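Local atomic coordinates of aminoacyl-tRNA synthetase (Cryptosporidium parvum, PDB entry 5F9Z), a protein that probably attaches proline to its cognate tRNA in an ATP-dependent reaction, as a class II prolyl-tRNA synthetase, and binds the inhibitor halofuginone. Residues A[19-22]-A[23-26]; A[26-29]-A[30-34]; A[195-198]-A[199-203]; A[401-404]-A[405-409]. One frame throughout, in Å; residues are numbered along the deposited sequence.

Interaction 1: residues A[19-22]-A[23-26]; sequences TADK and ITSF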
loop_
_atom_site.group_PDB
_atom_site.type_symbol
_atom_site.label_atom_id
_atom_site.label_comp_id
_atom_site.label_asym_id
_atom_site.label_seq_id
_atom_site.Cartn_x
_atom_site.Cartn_y
_atom_site.Cartn_z
ATOM N N THR A 19 -18.811 11.196 -10.803
ATOM C CA THR A 19 -19.142 11.657 -12.145
ATOM C C THR A 19 -18.011 11.443 -13.140
ATOM O O THR A 19 -18.270 11.338 -14.344
ATOM C CB THR A 19 -19.511 13.142 -12.118
ATOM O OG1 THR A 19 -18.374 13.908 -11.701
ATOM C CG2 THR A 19 -20.659 13.388 -11.148
ATOM N N ALA A 20 -16.770 11.376 -12.668
ATOM C CA ALA A 20 -15.622 11.202 -13.542
ATOM C C ALA A 20 -15.366 9.724 -13.798
ATOM O O ALA A 20 -15.395 8.902 -12.876
ATOM C CB ALA A 20 -14.378 11.852 -12.938
ATOM N N ASP A 21 -15.107 9.400 -15.059
ATOM C CA ASP A 21 -14.845 8.027 -15.460
ATOM C C ASP A 21 -13.444 7.607 -15.025
ATOM O O ASP A 21 -12.480 8.362 -15.171
ATOM C CB ASP A 21 -15.008 7.910 -16.974
ATOM C CG ASP A 21 -14.832 6.505 -17.476
ATOM O OD1 ASP A 21 -13.693 6.153 -17.846
ATOM O OD2 ASP A 21 -15.836 5.762 -17.518
ATOM N N LYS A 22 -13.334 6.389 -14.483
ATOM C CA LYS A 22 -12.060 5.946 -13.918
ATOM C C LYS A 22 -10.985 5.812 -14.990
ATOM O O LYS A 22 -9.814 6.131 -14.748
ATOM C CB LYS A 22 -12.234 4.617 -13.179
ATOM C CG LYS A 22 -10.930 4.056 -12.617
ATOM C CD LYS A 22 -11.120 2.705 -11.943
ATOM C CE LYS A 22 -9.799 2.188 -11.389
ATOM N NZ LYS A 22 -9.947 0.887 -10.683
ATOM N N ILE A 23 -11.357 5.346 -16.180
ATOM C CA ILE A 23 -10.361 5.079 -17.212
ATOM C C ILE A 23 -10.010 6.350 -17.978
ATOM O O ILE A 23 -8.831 6.668 -18.170
ATOM C CB ILE A 23 -10.855 3.964 -18.154
ATOM C CG1 ILE A 23 -10.745 2.602 -17.463
ATOM C CG2 ILE A 23 -10.072 3.974 -19.457
ATOM C CD1 ILE A 23 -11.029 1.425 -18.374
ATOM N N THR A 24 -11.020 7.101 -18.420
ATOM C CA THR A 24 -10.767 8.261 -19.268
ATOM C C THR A 24 -10.433 9.522 -18.480
ATOM O O THR A 24 -9.795 10.426 -19.032
ATOM C CB THR A 24 -11.970 8.531 -20.175
ATOM O OG1 THR A 24 -13.135 8.750 -19.373
ATOM C CG2 THR A 24 -12.212 7.351 -21.104
ATOM N N SER A 25 -10.846 9.612 -17.209
ATOM C CA SER A 25 -10.569 10.775 -16.368
ATOM C C SER A 25 -10.130 10.269 -14.990
ATOM O O SER A 25 -10.817 10.436 -13.983
ATOM C CB SER A 25 -11.786 11.698 -16.272
ATOM O OG SER A 25 -11.459 12.908 -15.613
ATOM N N PHE A 26 -8.948 9.649 -14.949
ATOM C CA PHE A 26 -8.505 8.957 -13.742
ATOM C C PHE A 26 -8.228 9.926 -12.599
ATOM O O PHE A 26 -8.619 9.667 -11.455
ATOM C CB PHE A 26 -7.261 8.123 -14.048
ATOM C CG PHE A 26 -6.767 7.322 -12.878
ATOM C CD1 PHE A 26 -7.320 6.087 -12.587
ATOM C CD2 PHE A 26 -5.749 7.801 -12.071
ATOM C CE1 PHE A 26 -6.867 5.344 -11.515
ATOM C CE2 PHE A 26 -5.292 7.064 -10.996
ATOM C CZ PHE A 26 -5.852 5.833 -10.717
#

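Interaction 2: residues A[26-29]-A[30-34]; sequences FADW and YSQVI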
loop_
_atom_site.group_PDB
_atom_site.type_symbol
_atom_site.label_atom_id
_atom_site.label_comp_id
_atom_site.label_asym_id
_atom_site.label_seq_id
_atom_site.Cartn_x
_atom_site.Cartn_y
_atom_site.Cartn_z
ATOM N N PHE A 26 -8.948 9.649 -14.949
ATOM C CA PHE A 26 -8.505 8.957 -13.742
ATOM C C PHE A 26 -8.228 9.926 -12.599
ATOM O O PHE A 26 -8.619 9.667 -11.455
ATOM C CB PHE A 26 -7.261 8.123 -14.048
ATOM C CG PHE A 26 -6.767 7.322 -12.878
ATOM C CD1 PHE A 26 -7.320 6.087 -12.587
ATOM C CD2 PHE A 26 -5.749 7.801 -12.071
ATOM C CE1 PHE A 26 -6.867 5.344 -11.515
ATOM C CE2 PHE A 26 -5.292 7.064 -10.996
ATOM C CZ PHE A 26 -5.852 5.833 -10.717
ATOM N N ALA A 27 -7.543 11.037 -12.884
ATOM C CA ALA A 27 -7.200 11.982 -11.825
ATOM C C ALA A 27 -8.449 12.550 -11.165
ATOM O O ALA A 27 -8.525 12.636 -9.933
ATOM C CB ALA A 27 -6.330 13.107 -12.385
ATOM N N ASP A 28 -9.442 12.939 -11.967
ATOM C CA ASP A 28 -10.687 13.448 -11.403
ATOM C C ASP A 28 -11.467 12.340 -10.705
ATOM O O ASP A 28 -12.120 12.582 -9.683
ATOM C CB ASP A 28 -11.529 14.100 -12.499
ATOM C CG ASP A 28 -12.748 14.817 -11.952
ATOM O OD1 ASP A 28 -12.740 15.180 -10.757
ATOM O OD2 ASP A 28 -13.711 15.024 -12.719
ATOM N N TRP A 29 -11.410 11.117 -11.240
ATOM C CA TRP A 29 -12.060 9.990 -10.578
ATOM C C TRP A 29 -11.449 9.732 -9.208
ATOM O O TRP A 29 -12.170 9.509 -8.228
ATOM C CB TRP A 29 -11.963 8.737 -11.449
ATOM C CG TRP A 29 -12.434 7.487 -10.760
ATOM C CD1 TRP A 29 -13.700 6.979 -10.761
ATOM C CD2 TRP A 29 -11.643 6.589 -9.969
ATOM N NE1 TRP A 29 -13.746 5.822 -10.021
ATOM C CE2 TRP A 29 -12.497 5.561 -9.524
ATOM C CE3 TRP A 29 -10.296 6.555 -9.594
ATOM C CZ2 TRP A 29 -12.050 4.514 -8.722
ATOM C CZ3 TRP A 29 -9.854 5.514 -8.797
ATOM C CH2 TRP A 29 -10.727 4.508 -8.370
ATOM N N TYR A 30 -10.117 9.759 -9.120
ATOM C CA TYR A 30 -9.449 9.487 -7.852
ATOM C C TYR A 30 -9.787 10.547 -6.813
ATOM O O TYR A 30 -10.001 10.228 -5.637
ATOM C CB TYR A 30 -7.938 9.403 -8.072
ATOM C CG TYR A 30 -7.147 8.988 -6.854
ATOM C CD1 TYR A 30 -7.374 7.765 -6.238
ATOM C CD2 TYR A 30 -6.155 9.811 -6.333
ATOM C CE1 TYR A 30 -6.649 7.377 -5.127
ATOM C CE2 TYR A 30 -5.423 9.432 -5.224
ATOM C CZ TYR A 30 -5.674 8.214 -4.625
ATOM O OH TYR A 30 -4.947 7.832 -3.520
ATOM N N SER A 31 -9.858 11.814 -7.229
ATOM C CA SER A 31 -10.179 12.887 -6.295
ATOM C C SER A 31 -11.605 12.756 -5.771
ATOM O O SER A 31 -11.847 12.880 -4.566
ATOM C CB SER A 31 -9.973 14.245 -6.965
ATOM O OG SER A 31 -10.310 15.302 -6.082
ATOM N N GLN A 32 -12.565 12.504 -6.665
ATOM C CA GLN A 32 -13.954 12.376 -6.236
ATOM C C GLN A 32 -14.149 11.166 -5.332
ATOM O O GLN A 32 -14.952 11.210 -4.392
ATOM C CB GLN A 32 -14.878 12.282 -7.451
ATOM C CG GLN A 32 -14.923 13.529 -8.315
ATOM C CD GLN A 32 -15.977 13.438 -9.403
ATOM O OE1 GLN A 32 -17.059 12.889 -9.190
ATOM N NE2 GLN A 32 -15.664 13.972 -10.578
ATOM N N VAL A 33 -13.423 10.078 -5.594
ATOM C CA VAL A 33 -13.608 8.857 -4.816
ATOM C C VAL A 33 -13.114 9.047 -3.386
ATOM O O VAL A 33 -13.778 8.638 -2.428
ATOM C CB VAL A 33 -12.916 7.672 -5.513
ATOM C CG1 VAL A 33 -12.719 6.523 -4.546
ATOM C CG2 VAL A 33 -13.737 7.213 -6.706
ATOM N N ILE A 34 -11.952 9.679 -3.214
ATOM C CA ILE A 34 -11.404 9.842 -1.870
ATOM C C ILE A 34 -12.068 10.980 -1.104
ATOM O O ILE A 34 -12.049 10.974 0.133
ATOM C CB ILE A 34 -9.883 10.064 -1.921
ATOM C CG1 ILE A 34 -9.550 11.332 -2.708
ATOM C CG2 ILE A 34 -9.188 8.851 -2.523
ATOM C CD1 ILE A 34 -8.071 11.549 -2.915
#

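Interaction 3: residues A[195-198]-A[199-203]; sequences YASI and YEDLL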
loop_
_atom_site.group_PDB
_atom_site.type_symbol
_atom_site.label_atom_id
_atom_site.label_comp_id
_atom_site.label_asym_id
_atom_site.label_seq_id
_atom_site.Cartn_x
_atom_site.Cartn_y
_atom_site.Cartn_z
ATOM N N TYR A 195 5.347 -7.800 3.786
ATOM C CA TYR A 195 4.870 -6.680 2.981
ATOM C C TYR A 195 3.978 -7.170 1.846
ATOM O O TYR A 195 2.897 -6.619 1.607
ATOM C CB TYR A 195 6.055 -5.887 2.430
ATOM C CG TYR A 195 6.688 -4.939 3.422
ATOM C CD1 TYR A 195 5.961 -4.436 4.492
ATOM C CD2 TYR A 195 8.012 -4.545 3.287
ATOM C CE1 TYR A 195 6.535 -3.567 5.398
ATOM C CE2 TYR A 195 8.595 -3.673 4.187
ATOM C CZ TYR A 195 7.852 -3.190 5.243
ATOM O OH TYR A 195 8.426 -2.325 6.145
ATOM N N ALA A 196 4.418 -8.213 1.135
ATOM C CA ALA A 196 3.586 -8.797 0.088
ATOM C C ALA A 196 2.291 -9.362 0.656
ATOM O O ALA A 196 1.255 -9.335 -0.018
ATOM C CB ALA A 196 4.360 -9.885 -0.654
ATOM N N SER A 197 2.328 -9.873 1.889
ATOM C CA SER A 197 1.110 -10.371 2.517
ATOM C C SER A 197 0.156 -9.232 2.853
ATOM O O SER A 197 -1.064 -9.377 2.717
ATOM C CB SER A 197 1.457 -11.170 3.774
ATOM O OG SER A 197 0.284 -11.571 4.462
ATOM N N ILE A 198 0.694 -8.091 3.294
ATOM C CA ILE A 198 -0.152 -6.944 3.616
ATOM C C ILE A 198 -0.936 -6.497 2.388
ATOM O O ILE A 198 -2.139 -6.224 2.465
ATOM C CB ILE A 198 0.701 -5.797 4.193
ATOM C CG1 ILE A 198 1.172 -6.137 5.609
ATOM C CG2 ILE A 198 -0.080 -4.490 4.191
ATOM C CD1 ILE A 198 0.047 -6.280 6.611
ATOM N N TYR A 199 -0.273 -6.432 1.233
ATOM C CA TYR A 199 -0.948 -5.961 0.027
ATOM C C TYR A 199 -1.908 -7.009 -0.526
ATOM O O TYR A 199 -3.029 -6.676 -0.928
ATOM C CB TYR A 199 0.083 -5.567 -1.029
ATOM C CG TYR A 199 0.596 -4.154 -0.880
ATOM C CD1 TYR A 199 1.589 -3.848 0.039
ATOM C CD2 TYR A 199 0.086 -3.125 -1.662
ATOM C CE1 TYR A 199 2.060 -2.557 0.177
ATOM C CE2 TYR A 199 0.550 -1.831 -1.531
ATOM C CZ TYR A 199 1.536 -1.552 -0.609
ATOM O OH TYR A 199 2.007 -0.265 -0.478
ATOM N N GLU A 200 -1.496 -8.276 -0.554
ATOM C CA GLU A 200 -2.298 -9.302 -1.210
ATOM C C GLU A 200 -3.329 -9.932 -0.276
ATOM O O GLU A 200 -4.488 -10.109 -0.661
ATOM C CB GLU A 200 -1.386 -10.381 -1.804
ATOM C CG GLU A 200 -0.436 -9.857 -2.871
ATOM C CD GLU A 200 -0.028 -10.921 -3.870
ATOM O OE1 GLU A 200 0.829 -10.632 -4.732
ATOM O OE2 GLU A 200 -0.567 -12.045 -3.799
ATOM N N ASP A 201 -2.931 -10.281 0.949
ATOM C CA ASP A 201 -3.865 -10.939 1.856
ATOM C C ASP A 201 -4.811 -9.943 2.516
ATOM O O ASP A 201 -5.995 -10.243 2.709
ATOM C CB ASP A 201 -3.103 -11.732 2.920
ATOM C CG ASP A 201 -2.288 -12.863 2.330
ATOM O OD1 ASP A 201 -2.763 -13.501 1.367
ATOM O OD2 ASP A 201 -1.170 -13.115 2.827
ATOM N N LEU A 202 -4.314 -8.758 2.866
ATOM C CA LEU A 202 -5.128 -7.774 3.571
ATOM C C LEU A 202 -5.786 -6.781 2.617
ATOM O O LEU A 202 -6.994 -6.539 2.706
ATOM C CB LEU A 202 -4.272 -7.033 4.604
ATOM C CG LEU A 202 -5.002 -6.107 5.579
ATOM C CD1 LEU A 202 -5.834 -6.915 6.566
ATOM C CD2 LEU A 202 -4.018 -5.205 6.310
ATOM N N LEU A 203 -5.013 -6.204 1.701
ATOM C CA LEU A 203 -5.516 -5.188 0.786
ATOM C C LEU A 203 -5.983 -5.759 -0.548
ATOM O O LEU A 203 -6.465 -4.995 -1.392
ATOM C CB LEU A 203 -4.440 -4.125 0.539
ATOM C CG LEU A 203 -3.859 -3.453 1.785
ATOM C CD1 LEU A 203 -2.786 -2.452 1.396
ATOM C CD2 LEU A 203 -4.953 -2.782 2.597
#

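Interaction 4: residues A[401-404]-A[405-409]; sequences LEEF and QNRLL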
loop_
_atom_site.group_PDB
_atom_site.type_symbol
_atom_site.label_atom_id
_atom_site.label_comp_id
_atom_site.label_asym_id
_atom_site.label_seq_id
_atom_site.Cartn_x
_atom_site.Cartn_y
_atom_site.Cartn_z
ATOM N N LEU A 401 -18.060 -12.366 2.691
ATOM C CA LEU A 401 -16.914 -11.472 2.823
ATOM C C LEU A 401 -15.622 -12.182 2.441
ATOM O O LEU A 401 -14.728 -11.579 1.835
ATOM C CB LEU A 401 -16.836 -10.929 4.251
ATOM C CG LEU A 401 -18.041 -10.104 4.712
ATOM C CD1 LEU A 401 -17.862 -9.643 6.150
ATOM C CD2 LEU A 401 -18.263 -8.917 3.788
ATOM N N GLU A 402 -15.507 -13.465 2.790
ATOM C CA GLU A 402 -14.369 -14.262 2.348
ATOM C C GLU A 402 -14.333 -14.360 0.827
ATOM O O GLU A 402 -13.280 -14.177 0.203
ATOM C CB GLU A 402 -14.439 -15.654 2.978
ATOM C CG GLU A 402 -13.325 -16.597 2.562
ATOM C CD GLU A 402 -12.149 -16.569 3.515
ATOM O OE1 GLU A 402 -12.184 -15.777 4.480
ATOM O OE2 GLU A 402 -11.193 -17.346 3.303
ATOM N N GLU A 403 -15.484 -14.647 0.213
ATOM C CA GLU A 403 -15.560 -14.695 -1.243
ATOM C C GLU A 403 -15.306 -13.322 -1.850
ATOM O O GLU A 403 -14.678 -13.209 -2.909
ATOM C CB GLU A 403 -16.926 -15.230 -1.674
ATOM C CG GLU A 403 -17.076 -15.424 -3.172
ATOM C CD GLU A 403 -18.515 -15.659 -3.587
ATOM O OE1 GLU A 403 -18.816 -15.523 -4.791
ATOM O OE2 GLU A 403 -19.346 -15.974 -2.708
ATOM N N PHE A 404 -15.797 -12.267 -1.195
ATOM C CA PHE A 404 -15.531 -10.904 -1.645
ATOM C C PHE A 404 -14.031 -10.635 -1.702
ATOM O O PHE A 404 -13.515 -10.124 -2.703
ATOM C CB PHE A 404 -16.225 -9.913 -0.707
ATOM C CG PHE A 404 -16.468 -8.553 -1.307
ATOM C CD1 PHE A 404 -15.412 -7.727 -1.658
ATOM C CD2 PHE A 404 -17.760 -8.087 -1.486
ATOM C CE1 PHE A 404 -15.642 -6.475 -2.199
ATOM C CE2 PHE A 404 -17.995 -6.835 -2.022
ATOM C CZ PHE A 404 -16.934 -6.030 -2.380
ATOM N N GLN A 405 -13.316 -10.981 -0.628
ATOM C CA GLN A 405 -11.876 -10.746 -0.568
ATOM C C GLN A 405 -11.149 -11.498 -1.676
ATOM O O GLN A 405 -10.283 -10.939 -2.359
ATOM C CB GLN A 405 -11.343 -11.159 0.805
ATOM C CG GLN A 405 -9.863 -10.888 1.017
ATOM C CD GLN A 405 -9.593 -9.480 1.512
ATOM O OE1 GLN A 405 -10.500 -8.787 1.971
ATOM N NE2 GLN A 405 -8.339 -9.051 1.423
ATOM N N ASN A 406 -11.489 -12.775 -1.868
ATOM C CA ASN A 406 -10.827 -13.571 -2.897
ATOM C C ASN A 406 -11.130 -13.040 -4.293
ATOM O O ASN A 406 -10.257 -13.047 -5.168
ATOM C CB ASN A 406 -11.246 -15.036 -2.772
ATOM C CG ASN A 406 -10.757 -15.885 -3.929
ATOM O OD1 ASN A 406 -9.599 -16.300 -3.963
ATOM N ND2 ASN A 406 -11.642 -16.150 -4.883
ATOM N N ARG A 407 -12.359 -12.569 -4.518
ATOM C CA ARG A 407 -12.736 -12.081 -5.841
ATOM C C ARG A 407 -11.981 -10.806 -6.202
ATOM O O ARG A 407 -11.578 -10.627 -7.356
ATOM C CB ARG A 407 -14.246 -11.852 -5.902
ATOM C CG ARG A 407 -14.736 -11.267 -7.218
ATOM C CD ARG A 407 -16.255 -11.172 -7.265
ATOM N NE ARG A 407 -16.800 -10.365 -6.177
ATOM C CZ ARG A 407 -17.395 -10.866 -5.099
ATOM N NH1 ARG A 407 -17.525 -12.179 -4.961
ATOM N NH2 ARG A 407 -17.861 -10.054 -4.159
ATOM N N LEU A 408 -11.783 -9.911 -5.232
ATOM C CA LEU A 408 -11.033 -8.687 -5.496
ATOM C C LEU A 408 -9.591 -9.000 -5.875
ATOM O O LEU A 408 -9.056 -8.444 -6.842
ATOM C CB LEU A 408 -11.075 -7.765 -4.277
ATOM C CG LEU A 408 -12.391 -7.057 -3.957
ATOM C CD1 LEU A 408 -12.183 -6.075 -2.817
ATOM C CD2 LEU A 408 -12.936 -6.352 -5.187
ATOM N N LEU A 409 -8.943 -9.887 -5.119
ATOM C CA LEU A 409 -7.554 -10.223 -5.409
ATOM C C LEU A 409 -7.428 -10.959 -6.737
ATOM O O LEU A 409 -6.489 -10.710 -7.503
ATOM C CB LEU A 409 -6.966 -11.060 -4.272
ATOM C CG LEU A 409 -5.517 -11.517 -4.459
ATOM C CD1 LEU A 409 -4.599 -10.324 -4.672
ATOM C CD2 LEU A 409 -5.058 -12.346 -3.269
HETATM O O HOH W 1 -14.204 -15.688 -5.008
HETATM O O HOH W 2 -16.769 -14.486 -6.257
#

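Interaction 1: residues A[19-22]-A[23-26]
The Asp21 carboxylate leans forward over the turn, its stem set at a slant to the Thr24 side chain. Its CG lies anti to the backbone N, chi1 -177°, which brings OD1 next to the amides of the coming turn. Asp21 OD1 is 2.9 Å from Thr24 N, in a nearly straight hydrogen bond, and 3.0 Å from Ile23 N, in a weak one. The position of OD1 is doubtful because it crowds another atom of the model, so both bonds carry the same caution. The Thr24 hydroxyl stands beside the aspartate stem, with OG1 3.2 Å from Asp21 CB. The backbone makes its own turn over the same residues: Ser25 N donates to Asp21 O at 2.9 Å. If OD1 is rightly placed, its bond to Ile23 N would close an Asx turn, though a weak one, in the loop that leads into helix 26-36. Ser25 holds the N-cap position of that helix. The serine side chain makes no capping bond. Its OG has loose packing contact with Ala20 CB, at 4.1 Å. The Lys22 and Phe26 side chains leave the chain in the same direction, flank to flank. They meet where Lys22 CG approaches Phe26 CD1 at 4.1 Å. Lys22 O comes to the edge of the phenyl ring, in its plane, 3.3 Å from Phe26 CD1. The lysine chain is fully extended beyond CG and carries NZ to the carbonyls of Met285 and Gly288, at the end of helix 278-287. Asn290 bonds both Asp21 OD2 and Lys22 N.

Interaction 2: residues A[26-29]-A[30-34]
Trp29 and Val33 are an i to i+4 pair on helix 26-36, with a valine methyl over the indole. Val33 CG2 sits 3.7 Å from the centroid of the five-membered ring, 21° off the ring normal, a CH-pi contact. Its nearest indole atom is Trp29 CE2, at 3.5 Å. The valine puts CG2 beside its own backbone N, which turns this methyl back toward the tryptophan. The indole also leans against the next residue, with Trp29 CE3 4.0 Å from Tyr30 CB. Trp29 NE1 donates to Asp289 O. Tyr30 CB rests 3.5 Å from Phe26 O, while its ring leads away from this turn. The ring packs on Ile284 and Met285 of helix 278-287, and its OH bonds to Pro162 O. On the exposed flank, Asp28 and Gln32 repeat this spacing, which lines side chains up along one side of an alpha-helix. Gln32 NE2 donates to Asp28 OD1 at 3.2 Å in an almost straight bond of 172°. NE2 approaches from well out of the carboxylate plane, while OD1 lies in the plane of the Gln32 amide. A second, weak bond runs from NE2 to Asp28 OD2 at 3.1 Å. Gln32 OE1 accepts from Thr19 N and from Lys36 NZ. NE2 thus faces the negative carboxylate and OE1 faces donors, which is consistent with one amide orientation and ties the helix surface to the preceding loop.

Interaction 3: residues A[195-198]-A[199-203]
The chain from Tyr195 to Leu203 ends helix 181-202, and its backbone bonding changes on the way. Tyr199 N to Tyr195 O and Glu200 N to Ala196 O are ordinary alpha-helical bonds. The helix then widens into a pi-type turn at 199-202, within the class II catalytic core. Ser197 O receives Asp201 N at 2.7 Å and, weakly, Leu202 N at 3.3 Å. Ile198 O takes the i+5 amide, Leu203 N, at 3.0 Å, with a weak share of Leu202 N. Two carbonyls are thus each approached by two amides as the last turn widens. The side chains follow this path. Ile198 CD1 lies 4.2 Å from Leu202 CD2, and both residues pack on helix 53-71. Ile198 CG2 reaches toward Leu203 CD1 at 4.4 Å. That same Leu203 methyl sits over one face of the Tyr199 ring, near its rim. At the ring edge Tyr195 O lies in plane, 3.4 Å from Tyr199 CD1. Tyr199 also packs on Leu275 of strand 265-276 and on Ala279 of helix 278-287. On the outer side, the Ser197 OG stands anti to its backbone N, chi1 175°, and Asp201 bends its carboxylate back, with CG beside its own N. Ser197 OG donates to Asp201 OD2 at 2.7 Å, on the anti lone pair, away from the other oxygen.

Interaction 4: residues A[401-404]-A[405-409]
Glu403 O accepts two hydrogen bonds, one from Arg407 N at 2.9 Å and one from a water at 3.3 Å. That water in turn accepts from Asn406 ND2, so it bridges a helix carbonyl and an amide side chain. A second water joins the charged ends of Glu403 and Arg407. It donates to Glu403 OE1 at 2.7 Å and accepts from Arg407 NH1 at 2.8 Å, in the guanidinium plane. The direct salt bridge is longer, with Glu403 OE1 3.6 Å from Arg407 NH1. The carboxylate and guanidinium planes are 82° apart, nearly perpendicular. All this lies on helix 393-417, which packs against strand 374-379 in the five-stranded mixed sheet of the anticodon-binding domain. Phe404 and Arg407 both touch Val379 of that strand. The arginine chain is extended as far as its bend at chi3, 58°, which brings NH2, though not the whole guanidinium, over one face of the phenyl ring near its CG–CD2 rim. Arg407 NH2 is 3.3 Å from Phe404 CD2. The resulting cation-pi contact is off-centre, and ring and guanidinium planes are 65° apart. Leu408 meets the same ring at its edge, where its CD1 lies in plane, 3.5 Å from Phe404 CE1. Arg407 NE forms a further salt bridge with Asp381 OD2.

In the fold
Interactions 1 and 2 follow directly along the chain, with centres about 7 Å apart. They share Phe26, and Ala20 CB packs against Asp28 OD2 at 3.2 Å. Interactions 3 and 4 are far apart in sequence, yet their centres lie about 13 Å apart. They touch where Gln405 NE2 meets Leu202 O at 3.1 Å, a probable hydrogen bond that joins the end of the core helix 181-202 to helix 393-417. The two pairs do not touch each other. Interaction 3 is nearest the ligands: the Tyr199 side chain is about 6 Å from the bound ATP analogue, and that of Tyr195 about 6 Å from halofuginone. In interaction 2, the Tyr30 side chain is about 10 Å from the nucleotide.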